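Local atomic coordinates of DUF3120 domain-containing protein (PDB entry 6RGN), a protein that is a type III secretion effector of Bordetella pertussis, whose N-terminal domain probably binds the phosphoinositide PIP2 and targets the effector to membranes. Residues V104-W109 and G122-L127; R53-N58 and Q97-L102; D60-S65 and R79-D84. One frame throughout, in Å; residues are numbered along the deposited sequence. Where two conformers were deposited one is given.

Contact 1: V104-W109 and G122-L127. Unlike the reference sequence in segment 122-127: Met-123 (reference Leu).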
loop_
_atom_site.group_PDB
_atom_site.type_symbol
_atom_site.label_atom_id
_atom_site.label_comp_id
_atom_site.label_asym_id
_atom_site.label_seq_id
_atom_site.Cartn_x
_atom_site.Cartn_y
_atom_site.Cartn_z
ATOM N N VAL A 104 3.108 4.341 -7.212
ATOM C CA VAL A 104 4.478 4.362 -7.804
ATOM C C VAL A 104 5.412 3.486 -6.925
ATOM O O VAL A 104 6.226 2.702 -7.476
ATOM C CB VAL A 104 4.919 5.826 -7.996
ATOM C CG1 VAL A 104 6.369 5.950 -8.362
ATOM C CG2 VAL A 104 4.057 6.554 -9.041
ATOM N N ALA A 105 5.277 3.584 -5.608
ATOM C CA ALA A 105 6.121 2.892 -4.612
ATOM C C ALA A 105 5.872 1.384 -4.693
ATOM O O ALA A 105 6.853 0.646 -4.697
ATOM C CB ALA A 105 5.809 3.383 -3.242
ATOM N N LEU A 106 4.626 0.949 -4.923
ATOM C CA LEU A 106 4.301 -0.473 -5.212
ATOM C C LEU A 106 4.948 -0.943 -6.517
ATOM O O LEU A 106 5.567 -2.058 -6.491
ATOM C CB LEU A 106 2.783 -0.690 -5.235
ATOM C CG LEU A 106 2.053 -0.507 -3.911
ATOM C CD1 LEU A 106 0.540 -0.377 -4.142
ATOM C CD2 LEU A 106 2.300 -1.702 -2.998
ATOM N N ASN A 107 4.937 -0.136 -7.601
ATOM C CA ASN A 107 5.631 -0.500 -8.852
ATOM C C ASN A 107 7.141 -0.615 -8.594
ATOM O O ASN A 107 7.751 -1.598 -9.063
ATOM C CB ASN A 107 5.380 0.535 -9.932
ATOM C CG ASN A 107 3.892 0.668 -10.263
ATOM O OD1 ASN A 107 3.119 -0.263 -10.007
ATOM N ND2 ASN A 107 3.517 1.750 -10.928
ATOM N N HIS A 108 7.739 0.359 -7.875
ATOM C CA HIS A 108 9.189 0.307 -7.563
ATOM C C HIS A 108 9.519 -0.982 -6.796
ATOM O O HIS A 108 10.585 -1.564 -7.058
ATOM C CB HIS A 108 9.641 1.534 -6.803
ATOM C CG HIS A 108 11.073 1.423 -6.375
ATOM N ND1 HIS A 108 12.114 1.424 -7.296
ATOM C CD2 HIS A 108 11.662 1.360 -5.150
ATOM C CE1 HIS A 108 13.276 1.283 -6.668
ATOM N NE2 HIS A 108 13.033 1.263 -5.367
ATOM N N TRP A 109 8.695 -1.351 -5.822
ATOM C CA TRP A 109 8.922 -2.577 -5.012
ATOM C C TRP A 109 8.867 -3.815 -5.924
ATOM O O TRP A 109 9.754 -4.688 -5.810
ATOM C CB TRP A 109 7.918 -2.625 -3.860
ATOM C CG TRP A 109 8.075 -3.802 -2.948
ATOM C CD1 TRP A 109 9.231 -4.450 -2.626
ATOM C CD2 TRP A 109 7.008 -4.560 -2.373
ATOM N NE1 TRP A 109 8.975 -5.527 -1.836
ATOM C CE2 TRP A 109 7.608 -5.644 -1.687
ATOM C CE3 TRP A 109 5.616 -4.405 -2.337
ATOM C CZ2 TRP A 109 6.851 -6.553 -0.962
ATOM C CZ3 TRP A 109 4.878 -5.308 -1.623
ATOM C CH2 TRP A 109 5.486 -6.368 -0.938
ATOM N N GLY A 122 1.112 -10.858 -1.310
ATOM C CA GLY A 122 -0.220 -11.472 -1.439
ATOM C C GLY A 122 -1.380 -10.492 -1.369
ATOM O O GLY A 122 -2.435 -10.821 -1.924
ATOM N N MET A 123 -1.269 -9.322 -0.727
ATOM C CA MET A 123 -2.436 -8.399 -0.656
ATOM C C MET A 123 -2.254 -7.200 -1.601
ATOM O O MET A 123 -3.070 -6.273 -1.526
ATOM C CB MET A 123 -2.692 -7.908 0.768
ATOM C CG MET A 123 -2.993 -9.030 1.764
ATOM S SD MET A 123 -3.872 -8.381 3.227
ATOM C CE MET A 123 -5.568 -8.698 2.737
ATOM N N VAL A 124 -1.254 -7.234 -2.494
ATOM C CA VAL A 124 -0.975 -6.094 -3.401
ATOM C C VAL A 124 -2.153 -5.902 -4.356
ATOM O O VAL A 124 -2.542 -4.728 -4.505
ATOM C CB VAL A 124 0.403 -6.162 -4.093
ATOM C CG1 VAL A 124 0.613 -5.119 -5.185
ATOM C CG2 VAL A 124 1.474 -6.001 -3.054
ATOM N N ALA A 125 -2.671 -6.940 -5.017
ATOM C CA ALA A 125 -3.791 -6.772 -5.975
ATOM C C ALA A 125 -4.927 -6.016 -5.275
ATOM O O ALA A 125 -5.451 -5.000 -5.812
ATOM C CB ALA A 125 -4.268 -8.088 -6.480
ATOM N N GLU A 126 -5.274 -6.452 -4.082
ATOM C CA GLU A 126 -6.375 -5.843 -3.309
ATOM C C GLU A 126 -6.029 -4.409 -2.940
ATOM O O GLU A 126 -6.908 -3.575 -3.057
ATOM C CB GLU A 126 -6.776 -6.698 -2.119
ATOM C CG GLU A 126 -8.046 -6.183 -1.490
ATOM C CD GLU A 126 -8.690 -7.051 -0.404
ATOM O OE1 GLU A 126 -7.976 -7.915 0.149
ATOM O OE2 GLU A 126 -9.882 -6.826 -0.085
ATOM N N LEU A 127 -4.827 -4.108 -2.484
ATOM C CA LEU A 127 -4.427 -2.718 -2.188
ATOM C C LEU A 127 -4.515 -1.862 -3.463
ATOM O O LEU A 127 -5.024 -0.721 -3.399
ATOM C CB LEU A 127 -3.015 -2.698 -1.628
ATOM C CG LEU A 127 -2.523 -1.299 -1.297
ATOM C CD1 LEU A 127 -3.429 -0.668 -0.238
ATOM C CD2 LEU A 127 -1.098 -1.312 -0.845
#

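Contact 2: R53-N58 and Q97-L102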
loop_
_atom_site.group_PDB
_atom_site.type_symbol
_atom_site.label_atom_id
_atom_site.label_comp_id
_atom_site.label_asym_id
_atom_site.label_seq_id
_atom_site.Cartn_x
_atom_site.Cartn_y
_atom_site.Cartn_z
ATOM N N ARG A 53 -11.312 -1.057 2.639
ATOM C CA ARG A 53 -10.977 -1.186 4.085
ATOM C C ARG A 53 -9.456 -1.090 4.222
ATOM O O ARG A 53 -9.018 -0.585 5.232
ATOM C CB ARG A 53 -11.528 -2.458 4.735
ATOM C CG ARG A 53 -10.756 -3.712 4.364
ATOM C CD ARG A 53 -11.448 -4.998 4.814
ATOM N NE ARG A 53 -10.456 -6.026 4.538
ATOM C CZ ARG A 53 -10.211 -6.550 3.343
ATOM N NH1 ARG A 53 -10.908 -6.174 2.279
ATOM N NH2 ARG A 53 -9.242 -7.438 3.200
ATOM N N LEU A 54 -8.693 -1.467 3.194
ATOM C CA LEU A 54 -7.232 -1.550 3.289
ATOM C C LEU A 54 -6.583 -0.168 3.445
ATOM O O LEU A 54 -5.419 -0.136 3.947
ATOM C CB LEU A 54 -6.658 -2.306 2.095
ATOM C CG LEU A 54 -6.895 -3.813 2.098
ATOM C CD1 LEU A 54 -6.266 -4.436 0.870
ATOM C CD2 LEU A 54 -6.347 -4.469 3.365
ATOM N N LEU A 55 -7.250 0.930 3.077
ATOM C CA LEU A 55 -6.648 2.247 3.329
ATOM C C LEU A 55 -7.506 3.087 4.268
ATOM O O LEU A 55 -7.161 4.279 4.440
ATOM C CB LEU A 55 -6.432 2.951 2.002
ATOM C CG LEU A 55 -5.348 2.325 1.120
ATOM C CD1 LEU A 55 -5.447 2.984 -0.229
ATOM C CD2 LEU A 55 -3.999 2.530 1.767
ATOM N N GLU A 56 -8.545 2.512 4.849
ATOM C CA GLU A 56 -9.256 3.097 6.009
ATOM C C GLU A 56 -8.196 3.405 7.062
ATOM O O GLU A 56 -7.288 2.590 7.248
ATOM C CB GLU A 56 -10.341 2.155 6.515
ATOM C CG GLU A 56 -11.678 2.487 5.886
ATOM C CD GLU A 56 -12.755 1.419 5.899
ATOM O OE1 GLU A 56 -12.874 0.668 6.921
ATOM O OE2 GLU A 56 -13.501 1.351 4.870
ATOM N N PRO A 57 -8.226 4.609 7.692
ATOM C CA PRO A 57 -7.071 5.092 8.435
ATOM C C PRO A 57 -6.618 4.189 9.568
ATOM O O PRO A 57 -5.431 4.069 9.669
ATOM C CB PRO A 57 -7.539 6.457 8.950
ATOM C CG PRO A 57 -8.345 6.893 7.793
ATOM C CD PRO A 57 -9.223 5.682 7.507
ATOM N N ASN A 58 -7.527 3.511 10.266
ATOM C CA ASN A 58 -7.170 2.589 11.355
ATOM C C ASN A 58 -6.741 1.196 10.878
ATOM O O ASN A 58 -6.322 0.456 11.732
ATOM C CB ASN A 58 -8.328 2.474 12.348
ATOM C CG ASN A 58 -8.471 3.753 13.135
ATOM O OD1 ASN A 58 -7.533 4.578 13.123
ATOM N ND2 ASN A 58 -9.630 3.973 13.767
ATOM N N GLN A 97 -2.195 13.175 -4.329
ATOM C CA GLN A 97 -0.725 13.169 -4.558
ATOM C C GLN A 97 -0.091 12.039 -3.742
ATOM O O GLN A 97 0.717 11.275 -4.272
ATOM C CB GLN A 97 -0.073 14.502 -4.196
ATOM C CG GLN A 97 1.323 14.655 -4.804
ATOM C CD GLN A 97 1.304 15.028 -6.277
ATOM O OE1 GLN A 97 0.883 14.267 -7.141
ATOM N NE2 GLN A 97 1.823 16.205 -6.609
ATOM N N GLN A 98 -0.468 11.899 -2.481
ATOM C CA GLN A 98 0.046 10.790 -1.626
ATOM C C GLN A 98 -0.390 9.427 -2.199
ATOM O O GLN A 98 0.352 8.418 -2.102
ATOM C CB GLN A 98 -0.429 11.140 -0.220
ATOM C CG GLN A 98 0.495 10.672 0.884
ATOM C CD GLN A 98 1.926 11.148 0.798
ATOM O OE1 GLN A 98 2.198 12.330 0.956
ATOM N NE2 GLN A 98 2.853 10.229 0.561
ATOM N N LEU A 99 -1.595 9.341 -2.747
ATOM C CA LEU A 99 -2.147 8.050 -3.224
ATOM C C LEU A 99 -1.335 7.624 -4.439
ATOM O O LEU A 99 -1.001 6.407 -4.556
ATOM C CB LEU A 99 -3.623 8.267 -3.576
ATOM C CG LEU A 99 -4.403 7.007 -3.926
ATOM C CD1 LEU A 99 -4.158 5.867 -2.981
ATOM C CD2 LEU A 99 -5.891 7.301 -4.000
ATOM N N ARG A 100 -1.068 8.577 -5.332
ATOM C CA ARG A 100 -0.163 8.400 -6.494
ATOM C C ARG A 100 1.204 7.885 -6.020
ATOM O O ARG A 100 1.688 6.892 -6.590
ATOM C CB ARG A 100 -0.075 9.689 -7.303
ATOM C CG ARG A 100 -1.324 9.891 -8.152
ATOM C CD ARG A 100 -1.304 11.078 -9.094
ATOM N NE ARG A 100 -2.536 11.154 -9.883
ATOM C CZ ARG A 100 -2.826 12.195 -10.638
ATOM N NH1 ARG A 100 -1.926 13.153 -10.789
ATOM N NH2 ARG A 100 -3.937 12.226 -11.356
ATOM N N ASP A 101 1.757 8.469 -4.977
ATOM C CA ASP A 101 3.101 8.085 -4.498
ATOM C C ASP A 101 3.062 6.624 -4.077
ATOM O O ASP A 101 4.080 5.913 -4.315
ATOM C CB ASP A 101 3.564 8.888 -3.292
ATOM C CG ASP A 101 3.710 10.369 -3.529
ATOM O OD1 ASP A 101 3.891 10.768 -4.692
ATOM O OD2 ASP A 101 3.675 11.149 -2.483
ATOM N N LEU A 102 1.990 6.229 -3.359
ATOM C CA LEU A 102 1.837 4.828 -2.935
ATOM C C LEU A 102 1.817 3.891 -4.153
ATOM O O LEU A 102 2.462 2.819 -4.145
ATOM C CB LEU A 102 0.556 4.676 -2.119
ATOM C CG LEU A 102 0.206 3.235 -1.839
ATOM C CD1 LEU A 102 1.387 2.544 -1.165
ATOM C CD2 LEU A 102 -1.059 3.172 -0.966
#

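Contact 3: D60-S65 and R79-D84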
loop_
_atom_site.group_PDB
_atom_site.type_symbol
_atom_site.label_atom_id
_atom_site.label_comp_id
_atom_site.label_asym_id
_atom_site.label_seq_id
_atom_site.Cartn_x
_atom_site.Cartn_y
_atom_site.Cartn_z
ATOM N N ASP A 60 -4.793 -2.025 9.572
ATOM C CA ASP A 60 -3.379 -2.485 9.575
ATOM C C ASP A 60 -3.220 -3.790 8.756
ATOM O O ASP A 60 -2.157 -4.411 8.839
ATOM C CB ASP A 60 -2.912 -2.654 11.020
ATOM C CG ASP A 60 -2.835 -1.341 11.795
ATOM O OD1 ASP A 60 -2.447 -0.339 11.201
ATOM O OD2 ASP A 60 -3.210 -1.338 12.958
ATOM N N GLU A 61 -4.245 -4.235 8.023
ATOM C CA GLU A 61 -4.173 -5.552 7.336
ATOM C C GLU A 61 -3.052 -5.576 6.297
ATOM O O GLU A 61 -2.257 -6.550 6.267
ATOM C CB GLU A 61 -5.501 -5.904 6.661
ATOM C CG GLU A 61 -6.611 -6.204 7.621
ATOM C CD GLU A 61 -7.932 -6.419 6.887
ATOM O OE1 GLU A 61 -7.959 -7.309 5.995
ATOM O OE2 GLU A 61 -8.908 -5.687 7.180
ATOM N N PHE A 62 -2.900 -4.538 5.507
ATOM C CA PHE A 62 -1.842 -4.505 4.474
ATOM C C PHE A 62 -0.459 -4.593 5.134
ATOM O O PHE A 62 0.347 -5.526 4.793
ATOM C CB PHE A 62 -1.866 -3.279 3.563
ATOM C CG PHE A 62 -0.809 -3.450 2.501
ATOM C CD1 PHE A 62 -0.961 -4.427 1.538
ATOM C CD2 PHE A 62 0.395 -2.773 2.551
ATOM C CE1 PHE A 62 -0.016 -4.623 0.548
ATOM C CE2 PHE A 62 1.385 -2.997 1.594
ATOM C CZ PHE A 62 1.193 -3.973 0.621
ATOM N N VAL A 63 -0.163 -3.687 6.064
ATOM C CA VAL A 63 1.165 -3.742 6.749
ATOM C C VAL A 63 1.326 -5.086 7.474
ATOM O O VAL A 63 2.479 -5.573 7.591
ATOM C CB VAL A 63 1.409 -2.521 7.675
ATOM C CG1 VAL A 63 2.712 -2.649 8.427
ATOM C CG2 VAL A 63 1.480 -1.233 6.846
ATOM N N ARG A 64 0.304 -5.681 8.065
ATOM C CA ARG A 64 0.517 -7.034 8.675
ATOM C C ARG A 64 0.934 -8.039 7.581
ATOM O O ARG A 64 1.664 -9.001 7.906
ATOM C CB ARG A 64 -0.704 -7.532 9.470
ATOM C CG ARG A 64 -0.830 -6.854 10.831
ATOM C CD ARG A 64 -1.880 -7.411 11.792
ATOM N NE ARG A 64 -3.089 -7.880 11.100
ATOM C CZ ARG A 64 -4.262 -7.206 11.002
ATOM N NH1 ARG A 64 -5.285 -7.774 10.366
ATOM N NH2 ARG A 64 -4.409 -6.001 11.530
ATOM N N SER A 65 0.355 -7.938 6.387
ATOM C CA SER A 65 0.494 -8.950 5.303
ATOM C C SER A 65 1.934 -8.936 4.768
ATOM O O SER A 65 2.380 -9.969 4.251
ATOM C CB SER A 65 -0.494 -8.736 4.169
ATOM O OG SER A 65 -0.158 -7.619 3.385
ATOM N N ARG A 79 9.850 -0.709 2.841
ATOM C CA ARG A 79 9.672 0.282 3.946
ATOM C C ARG A 79 9.018 1.561 3.395
ATOM O O ARG A 79 8.139 2.088 4.030
ATOM C CB ARG A 79 10.990 0.690 4.590
ATOM C CG ARG A 79 11.606 -0.393 5.454
ATOM C CD ARG A 79 12.834 0.219 6.118
ATOM N NE ARG A 79 13.916 -0.685 5.806
ATOM C CZ ARG A 79 15.070 -0.358 5.205
ATOM N NH1 ARG A 79 15.946 -1.326 4.974
ATOM N NH2 ARG A 79 15.354 0.888 4.830
ATOM N N GLU A 80 9.370 1.968 2.175
ATOM C CA GLU A 80 8.730 3.152 1.541
ATOM C C GLU A 80 7.263 2.852 1.232
ATOM O O GLU A 80 6.431 3.742 1.391
ATOM C CB GLU A 80 9.401 3.597 0.244
ATOM C CG GLU A 80 8.952 5.000 -0.168
ATOM C CD GLU A 80 9.421 6.033 0.844
ATOM O OE1 GLU A 80 10.607 5.954 1.206
ATOM O OE2 GLU A 80 8.590 6.877 1.319
ATOM N N VAL A 81 6.943 1.653 0.767
ATOM C CA VAL A 81 5.530 1.281 0.558
ATOM C C VAL A 81 4.762 1.421 1.868
ATOM O O VAL A 81 3.627 1.972 1.815
ATOM C CB VAL A 81 5.368 -0.136 0.002
ATOM C CG1 VAL A 81 3.942 -0.594 0.139
ATOM C CG2 VAL A 81 5.867 -0.185 -1.433
ATOM N N LYS A 82 5.256 0.803 2.939
ATOM C CA LYS A 82 4.515 0.808 4.231
ATOM C C LYS A 82 4.343 2.246 4.710
ATOM O O LYS A 82 3.200 2.636 5.102
ATOM C CB LYS A 82 5.210 -0.024 5.317
ATOM C CG LYS A 82 5.422 -1.476 4.924
ATOM C CD LYS A 82 5.932 -2.324 6.065
ATOM C CE LYS A 82 7.293 -1.915 6.547
ATOM N NZ LYS A 82 7.730 -2.743 7.702
ATOM N N HIS A 83 5.401 3.032 4.572
ATOM C CA HIS A 83 5.352 4.441 4.995
ATOM C C HIS A 83 4.289 5.183 4.171
ATOM O O HIS A 83 3.597 6.047 4.724
ATOM C CB HIS A 83 6.729 5.091 4.879
ATOM C CG HIS A 83 6.616 6.559 5.040
ATOM N ND1 HIS A 83 6.658 7.177 6.254
ATOM C CD2 HIS A 83 6.427 7.523 4.115
ATOM C CE1 HIS A 83 6.518 8.488 6.091
ATOM N NE2 HIS A 83 6.350 8.720 4.781
ATOM N N ASP A 84 4.252 4.967 2.873
ATOM C CA ASP A 84 3.256 5.637 2.012
ATOM C C ASP A 84 1.808 5.219 2.340
ATOM O O ASP A 84 0.900 6.071 2.197
ATOM C CB ASP A 84 3.567 5.353 0.561
ATOM C CG ASP A 84 4.815 6.081 0.049
ATOM O OD1 ASP A 84 5.362 6.910 0.780
ATOM O OD2 ASP A 84 5.199 5.807 -1.120
#

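Contact 1: V104-W109 and G122-L127
Leu-106 and Leu-127 meet through their methyl ends: CD1 of Leu-106 lies 3.8 Å from CD2 of Leu-127, and CD2 of Leu-106 is 4.0 Å from that same Leu-127 CD2. One methyl of Leu-127 is thus received by both branches of Leu-106, the two side chains meeting at a slant. In Leu-106 the CG stands beside the backbone N (chi1 -66°), whereas Leu-127 has its CG anti to the backbone N (chi1 180°) and directed at Leu-106. Both residues are buried, and both CB atoms point toward the opposite segment.

The second apolar group joins an aromatic ring to a branched side chain. CG2 of Val-124 comes within 3.8 Å of Trp-109 CZ3, on the benzo part of the indole, and approaches it obliquely. The same methyl touches Leu-106 more loosely, 4.4 Å from its CD2; Leu-106 and Trp-109 are three positions apart on one face of their helix. The backbones stay well separated, with the CA atoms of Leu-106 and Val-124 7.9 Å apart.

No hydrogen bond joins the two segments. The indole NE1 of buried Trp-109 is satisfied by Glu-116 OE1, a bond that would restrain the ring's orientation, and Phe-117 meets the indole edge-to-face.

This is apolar helix-helix packing in the core of a small all-helical domain, between helix 96-112 and helix 124-140, which helix 114-120 separates in the chain. Helix 76-90 packs against the first through Val-81 on Leu-106 and Leu-78 on Trp-109, while Phe-62 of the short helix 61-65 touches both Val-124 and Leu-127.

Contact 2: R53-N58 and Q97-L102
The chain segment leading into helix 61-65 closes over the helical bundle here, and Leu-55, at the end of a 3-10 segment, is the residue it inserts toward helix 96-112. Its two methyls divide the work. CD2 of Leu-55 reaches CD2 of Leu-102 at 4.1 Å, the side chains pointing at each other tip to tip; CD1 of Leu-55 lies 4.2 Å from CD1 of Leu-99, one helical turn earlier, and that pair meets at an angle.

Such distances indicate ordinary van der Waals contact between buried side chains. The nearest CA atoms, those of Leu-55 and Leu-99, are 9.8 Å apart, which leaves the contact to the side-chain ends. Leu-102 spans its share with CG anti to the backbone N (chi1 170°).

Neighbouring helices fill in around the three leucines. Val-85 of helix 76-90 touches both Leu-55 and Leu-102, and Tyr-134 of helix 124-140 touches both Leu-55 and Leu-99. This is hydrophobic core packing of a small all-helical domain, in which the short 3-10 segment before helix 61-65 lays one leucine on side chains of three helices.

Contact 3: D60-S65 and R79-D84
Phe-62 and Val-81 form the buried side of this contact. CE2 of the phenyl ring is 3.8 Å from Val-81 CG1, and the two side chains cross at about a right angle, with the methyl approaching the ring obliquely. Phe-62 reaches inward with its CG anti to the backbone N (chi1 -175°), and Val-81 presents the branch that is likewise anti to its own N.

The solvent-facing side is made by Val-63 and Lys-82, both partly exposed. Here CG1 of Val-63 lies 4.0 Å from CD of Lys-82, so the lysine contributes aliphatic carbon and not its charge, and the two side chains again cross nearly perpendicularly. This outer pair nevertheless buries most of the surface between the segments, where the backbones come closest: the CA atoms of Val-63 and Lys-82 are 6.2 Å apart.

No hydrogen bond crosses the contact. Within the short helix, Ser-65 OG donates to Phe-62 O at 2.6 Å, in the carbonyl plane and on a lone pair (C=O...donor angle 128°), tying the hydroxyl back to the preceding turn.

Helix 61-65 rests on helix 76-90, where Phe-62 also touches Val-85 and Val-63 touches Arg-86. A salt bridge from Asp-60, just before the short helix, to Arg-86 adds a charged link, while Val-81 continues onto Ala-105 of helix 96-112.

Overall arrangement
All three contacts are apolar and lack cross-segment hydrogen bonds, but they differ in burial. The touching residues of contacts 1 and 2 are all buried, whereas contact 3 grades from a buried pair to a partly exposed one. Contacts 1 and 2 both use helix 96-112, at successive places along it; contact 3 is nested within the chain loop that contact 2 closes. They merge into one core: Ala-105 O is 3.5 Å from Val-81 CG2, and Leu-127 CD1 is 3.8 Å from Leu-55 CG. Charge lies around this core, where Arg-53 bridges Glu-126 and Glu-61, linking segments of all three contacts.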